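Local coordinates for protein scallop myosin (Argopecten irradians, PDB 1WDC) that serves as the regulatory light chain of molluscan muscle myosin, a calcium-binding subunit responsible for the calcium-dependent activity of the motor, at residues 50-53 with 54-57; 69-72 with 73-77. One frame throughout, in Å; residues are numbered along the deposited sequence.

Contact 1 comes first along the chain: it joins the loop after helix 37-47 to the first turn of helix 53-60. Contact 2 runs through the first two turns of helix 69-79, the next helix. Their centres are about 20 Å apart and their nearest atoms about 10 Å. Both belong to the N-terminal lobe, which holds the EF-hand with the bound magnesium ion. The side chains of Leu56 and Phe72 lie about 13 and 11 Å from that ion. Contact 1 lies against helix 37-47, which follows the metal loop, and contact 2 against helix 14-27, which precedes it. The contacts thus pack on both helices flanking the metal loop, and neither supplies a ligand to the ion.

Contact 1. Residues 50-53 with 54-57; sequences APDD and KELT
Asp52 is the N-cap of helix 53-60 and meets Lys54, Glu55 and Leu56 of the first turn. Its carboxylate reaches that turn by weak capping bonds. Lys54 N gives one to Asp52 OD2 at 3.2 Å. Glu55 N gives another, longer one to OD1, whose position is less sure. The backbone does more of the work: Leu56 N donates to Asp52 O at 3.0 Å.

Leu56 carries the apolar side. Its CB packs 3.8 Å from Asp53 O. CG lies beside the backbone N (chi1 -55°) and rests over Asp52 O and Asp53 CA. There the chain forks. CD1 meets Asp53 OD2, and CD2 presses on Pro51 CG at 3.3 Å, tighter than usual for two carbons. Leu56 crosses both partners at about a right angle. It also packs on Ile40 of helix 37-47, and Pro51 touches Ser44 there, so the turn is held against that neighbouring helix.

Asp53 turns its carboxylate to Lys37, with OD1 in a salt bridge to Lys37 NZ. Its negative charge at the start of the helix would probably suit the helix dipole. Asp53 O accepts two bonds from Thr57, through opposite faces of its plane: N at 3.0 Å, above the plane, and OG1 at 2.9 Å, tilted 21° from it.

Contact 2. Residues 69-72 with 73-77; sequences FTMF and LSIFS
Phe72 and Phe76 form the apolar centre of the first two turns of helix 69-79, in the N-terminal EF-hand lobe. The two side chains lie side by side and point the same way. Their ring centroids are 5.0 Å apart and the planes meet at 42°. Phe76 CE1 sits over one face of the Phe72 ring, toward its rim, 3.7 Å from Phe72 CZ. Phe72 also meets Phe24 edge-to-face, and Phe76 meets aromatic side chains of another protein chain.

Next to this pair, Phe69 packs against Leu73. Leu73 CD2 comes within 3.4 Å of Phe69 CZ, and Leu73 CB lies above one ring face, offset toward the rim. With chi1 at -173°, the Phe69 ring swings toward Leu73, and the two side chains cross at a slant. Lys21 of helix 14-27 makes a cation-pi contact with this ring. On another side of the helix, Ile75 CG2 approaches Met71 SD at 4.3 Å.

The polar edge is the backbone. Leu73 N bonds to Phe69 O at 2.7 Å, and Ile75 N to Met71 O at 3.1 Å. The Phe76 N bond to Phe72 O is weak at 3.5 Å, though Phe72 O also lies at the Phe76 ring edge, in its plane. The chemistry is consistent with a helix whose aromatic side (Phe69, Phe72, Phe76) packs on helix 14-27, with Phe72 and Phe76 also meeting another protein chain, while Thr70 is exposed.

Contact 1. Residues 50-53 with 54-57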
ATOM      1  N   ALA B  50     -29.610  28.973   2.711  1.00 34.36           N
ATOM      2  CA  ALA B  50     -28.632  29.426   3.676  1.00 32.60           C
ATOM      3  C   ALA B  50     -28.519  28.330   4.742  1.00 30.03           C
ATOM      4  O   ALA B  50     -29.420  27.491   4.855  1.00 26.95           O
ATOM      5  CB  ALA B  50     -29.079  30.779   4.284  1.00 34.24           C
ATOM      6  N   PRO B  51     -27.355  28.242   5.440  1.00 29.30           N
ATOM      7  CA  PRO B  51     -27.249  27.297   6.554  1.00 29.90           C
ATOM      8  C   PRO B  51     -28.046  27.790   7.738  1.00 33.18           C
ATOM      9  O   PRO B  51     -28.262  28.988   7.886  1.00 35.22           O
ATOM     10  CB  PRO B  51     -25.761  27.278   6.853  1.00 30.61           C
ATOM     11  CG  PRO B  51     -25.294  28.641   6.458  1.00 28.90           C
ATOM     12  CD  PRO B  51     -26.116  29.031   5.270  1.00 22.93           C
ATOM     13  N   ASP B  52     -28.435  26.887   8.623  1.00 41.68           N
ATOM     14  CA  ASP B  52     -29.219  27.295   9.794  1.00 46.53           C
ATOM     15  C   ASP B  52     -28.378  28.120  10.780  1.00 47.91           C
ATOM     16  O   ASP B  52     -27.150  28.077  10.755  1.00 47.34           O
ATOM     17  CB  ASP B  52     -29.886  26.060  10.437  1.00 49.30           C
ATOM     18  CG  ASP B  52     -29.312  25.698  11.778  1.00 52.85           C
ATOM     19  OD1 ASP B  52     -28.260  25.034  11.818  1.00 56.23           O
ATOM     20  OD2 ASP B  52     -29.973  25.995  12.793  1.00 59.75           O
ATOM     21  N   ASP B  53     -29.038  29.035  11.478  1.00 50.63           N
ATOM     22  CA  ASP B  53     -28.336  30.045  12.248  1.00 52.61           C
ATOM     23  C   ASP B  53     -27.524  29.444  13.397  1.00 51.11           C
ATOM     24  O   ASP B  53     -26.604  30.084  13.917  1.00 47.92           O
ATOM     25  CB  ASP B  53     -29.330  31.088  12.778  1.00 61.84           C
ATOM     26  CG  ASP B  53     -28.653  32.409  13.181  1.00 67.56           C
ATOM     27  OD1 ASP B  53     -28.255  32.521  14.371  1.00 70.35           O
ATOM     28  OD2 ASP B  53     -28.566  33.335  12.331  1.00 66.05           O
ATOM     29  N   LYS B  54     -27.830  28.202  13.764  1.00 48.58           N
ATOM     30  CA  LYS B  54     -26.958  27.471  14.670  1.00 47.44           C
ATOM     31  C   LYS B  54     -25.593  27.279  14.012  1.00 45.99           C
ATOM     32  O   LYS B  54     -24.565  27.515  14.660  1.00 45.47           O
ATOM     33  CB  LYS B  54     -27.575  26.118  15.032  1.00 51.10           C
ATOM     34  CG  LYS B  54     -28.843  26.224  15.899  1.00 61.03           C
ATOM     35  CD  LYS B  54     -29.384  24.843  16.341  1.00 65.75           C
ATOM     36  CE  LYS B  54     -28.936  24.451  17.766  1.00 67.80           C
ATOM     37  NZ  LYS B  54     -29.519  23.150  18.276  1.00 68.93           N
ATOM     38  N   GLU B  55     -25.611  26.999  12.695  1.00 44.83           N
ATOM     39  CA  GLU B  55     -24.417  26.749  11.874  1.00 38.90           C
ATOM     40  C   GLU B  55     -23.655  28.011  11.545  1.00 37.53           C
ATOM     41  O   GLU B  55     -22.449  27.962  11.379  1.00 38.12           O
ATOM     42  CB  GLU B  55     -24.781  26.087  10.559  1.00 40.19           C
ATOM     43  CG  GLU B  55     -25.612  24.827  10.685  1.00 48.55           C
ATOM     44  CD  GLU B  55     -24.803  23.598  11.082  1.00 53.44           C
ATOM     45  OE1 GLU B  55     -23.669  23.433  10.566  1.00 56.65           O
ATOM     46  OE2 GLU B  55     -25.318  22.777  11.885  1.00 55.59           O
ATOM     47  N   LEU B  56     -24.374  29.115  11.354  1.00 35.23           N
ATOM     48  CA  LEU B  56     -23.759  30.433  11.166  1.00 36.56           C
ATOM     49  C   LEU B  56     -23.026  30.861  12.437  1.00 37.93           C
ATOM     50  O   LEU B  56     -21.980  31.514  12.396  1.00 39.59           O
ATOM     51  CB  LEU B  56     -24.829  31.492  10.853  1.00 39.05           C
ATOM     52  CG  LEU B  56     -25.830  31.340   9.694  1.00 42.11           C
ATOM     53  CD1 LEU B  56     -26.869  32.445   9.785  1.00 40.40           C
ATOM     54  CD2 LEU B  56     -25.115  31.388   8.347  1.00 40.72           C
ATOM     55  N   THR B  57     -23.691  30.646  13.563  1.00 40.47           N
ATOM     56  CA  THR B  57     -23.140  31.001  14.862  1.00 39.97           C
ATOM     57  C   THR B  57     -21.800  30.351  14.944  1.00 37.16           C
ATOM     58  O   THR B  57     -20.792  31.023  15.052  1.00 41.78           O
ATOM     59  CB  THR B  57     -24.006  30.459  16.021  1.00 39.47           C
ATOM     60  OG1 THR B  57     -25.174  31.279  16.161  1.00 40.91           O
ATOM     61  CG2 THR B  57     -23.209  30.445  17.330  1.00 37.62           C
TER

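Contact 2. Residues 69-72 with 73-77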
ATOM      1  N   PHE B  69     -10.022  40.539   6.976  1.00 33.90           N
ATOM      2  CA  PHE B  69      -9.358  39.655   6.030  1.00 37.70           C
ATOM      3  C   PHE B  69      -8.189  38.860   6.634  1.00 39.18           C
ATOM      4  O   PHE B  69      -8.028  37.678   6.355  1.00 41.77           O
ATOM      5  CB  PHE B  69      -8.875  40.436   4.819  1.00 37.58           C
ATOM      6  CG  PHE B  69      -8.333  39.565   3.735  1.00 42.54           C
ATOM      7  CD1 PHE B  69      -8.963  38.374   3.414  1.00 42.87           C
ATOM      8  CD2 PHE B  69      -7.126  39.874   3.123  1.00 45.75           C
ATOM      9  CE1 PHE B  69      -8.405  37.494   2.516  1.00 41.33           C
ATOM     10  CE2 PHE B  69      -6.556  38.994   2.218  1.00 47.23           C
ATOM     11  CZ  PHE B  69      -7.199  37.797   1.916  1.00 44.30           C
ATOM     12  N   THR B  70      -7.421  39.491   7.511  1.00 35.35           N
ATOM     13  CA  THR B  70      -6.227  38.869   8.058  1.00 33.32           C
ATOM     14  C   THR B  70      -6.594  37.627   8.864  1.00 34.52           C
ATOM     15  O   THR B  70      -5.930  36.583   8.785  1.00 35.98           O
ATOM     16  CB  THR B  70      -5.465  39.885   8.940  1.00 30.28           C
ATOM     17  OG1 THR B  70      -4.749  40.777   8.096  1.00 34.56           O
ATOM     18  CG2 THR B  70      -4.483  39.232   9.808  1.00 28.24           C
ATOM     19  N   MET B  71      -7.686  37.726   9.606  1.00 32.06           N
ATOM     20  CA  MET B  71      -8.167  36.611  10.394  1.00 31.14           C
ATOM     21  C   MET B  71      -8.857  35.575   9.452  1.00 31.11           C
ATOM     22  O   MET B  71      -8.807  34.358   9.717  1.00 27.55           O
ATOM     23  CB  MET B  71      -9.110  37.169  11.459  1.00 29.69           C
ATOM     24  CG  MET B  71     -10.111  36.216  12.016  1.00 34.38           C
ATOM     25  SD  MET B  71      -9.361  35.227  13.239  1.00 40.63           S
ATOM     26  CE  MET B  71      -7.898  36.208  13.595  1.00 51.35           C
ATOM     27  N   PHE B  72      -9.350  36.060   8.302  1.00 28.30           N
ATOM     28  CA  PHE B  72     -10.047  35.242   7.290  1.00 31.58           C
ATOM     29  C   PHE B  72      -9.052  34.319   6.583  1.00 31.67           C
ATOM     30  O   PHE B  72      -9.315  33.149   6.352  1.00 32.66           O
ATOM     31  CB  PHE B  72     -10.711  36.155   6.237  1.00 25.44           C
ATOM     32  CG  PHE B  72     -11.448  35.406   5.123  1.00 27.50           C
ATOM     33  CD1 PHE B  72     -12.763  34.967   5.302  1.00 29.07           C
ATOM     34  CD2 PHE B  72     -10.877  35.247   3.869  1.00 23.22           C
ATOM     35  CE1 PHE B  72     -13.489  34.393   4.239  1.00 31.00           C
ATOM     36  CE2 PHE B  72     -11.590  34.681   2.808  1.00 24.36           C
ATOM     37  CZ  PHE B  72     -12.898  34.254   2.991  1.00 24.35           C
ATOM     38  N   LEU B  73      -8.081  34.963   5.973  1.00 32.67           N
ATOM     39  CA  LEU B  73      -6.944  34.300   5.391  1.00 36.53           C
ATOM     40  C   LEU B  73      -6.436  33.205   6.304  1.00 36.92           C
ATOM     41  O   LEU B  73      -6.246  32.065   5.870  1.00 38.12           O
ATOM     42  CB  LEU B  73      -5.864  35.340   5.179  1.00 38.91           C
ATOM     43  CG  LEU B  73      -4.874  35.160   4.042  1.00 45.94           C
ATOM     44  CD1 LEU B  73      -5.435  34.320   2.884  1.00 41.44           C
ATOM     45  CD2 LEU B  73      -4.508  36.561   3.609  1.00 45.84           C
ATOM     46  N   SER B  74      -6.296  33.547   7.581  1.00 35.97           N
ATOM     47  CA  SER B  74      -5.674  32.673   8.566  1.00 33.60           C
ATOM     48  C   SER B  74      -6.466  31.413   8.913  1.00 33.68           C
ATOM     49  O   SER B  74      -5.855  30.377   9.157  1.00 34.03           O
ATOM     50  CB  SER B  74      -5.355  33.448   9.844  1.00 30.76           C
ATOM     51  OG  SER B  74      -5.618  32.636  10.987  1.00 35.13           O
ATOM     52  N   ILE B  75      -7.796  31.495   8.998  1.00 32.15           N
ATOM     53  CA  ILE B  75      -8.604  30.295   9.274  1.00 33.66           C
ATOM     54  C   ILE B  75      -8.610  29.300   8.082  1.00 32.98           C
ATOM     55  O   ILE B  75      -8.843  28.095   8.263  1.00 32.33           O
ATOM     56  CB  ILE B  75     -10.106  30.641   9.684  1.00 34.82           C
ATOM     57  CG1 ILE B  75     -10.948  30.991   8.450  1.00 39.08           C
ATOM     58  CG2 ILE B  75     -10.142  31.798  10.697  1.00 37.32           C
ATOM     59  CD1 ILE B  75     -12.437  31.007   8.709  1.00 42.40           C
ATOM     60  N   PHE B  76      -8.461  29.842   6.872  1.00 31.51           N
ATOM     61  CA  PHE B  76      -8.341  29.052   5.656  1.00 35.67           C
ATOM     62  C   PHE B  76      -6.954  28.414   5.596  1.00 38.34           C
ATOM     63  O   PHE B  76      -6.841  27.195   5.548  1.00 42.23           O
ATOM     64  CB  PHE B  76      -8.594  29.929   4.414  1.00 32.49           C
ATOM     65  CG  PHE B  76     -10.044  29.937   3.955  1.00 34.56           C
ATOM     66  CD1 PHE B  76     -10.984  30.794   4.544  1.00 39.47           C
ATOM     67  CD2 PHE B  76     -10.492  29.065   2.971  1.00 32.61           C
ATOM     68  CE1 PHE B  76     -12.350  30.773   4.153  1.00 34.09           C
ATOM     69  CE2 PHE B  76     -11.848  29.052   2.585  1.00 30.14           C
ATOM     70  CZ  PHE B  76     -12.770  29.902   3.174  1.00 29.38           C
ATOM     71  N   SER B  77      -5.922  29.208   5.855  1.00 40.31           N
ATOM     72  CA  SER B  77      -4.568  28.700   5.817  1.00 39.74           C
ATOM     73  C   SER B  77      -4.357  27.597   6.846  1.00 38.34           C
ATOM     74  O   SER B  77      -3.810  26.563   6.508  1.00 42.40           O
ATOM     75  CB  SER B  77      -3.566  29.833   6.011  1.00 40.30           C
ATOM     76  OG  SER B  77      -2.825  29.649   7.202  1.00 50.35           O
TER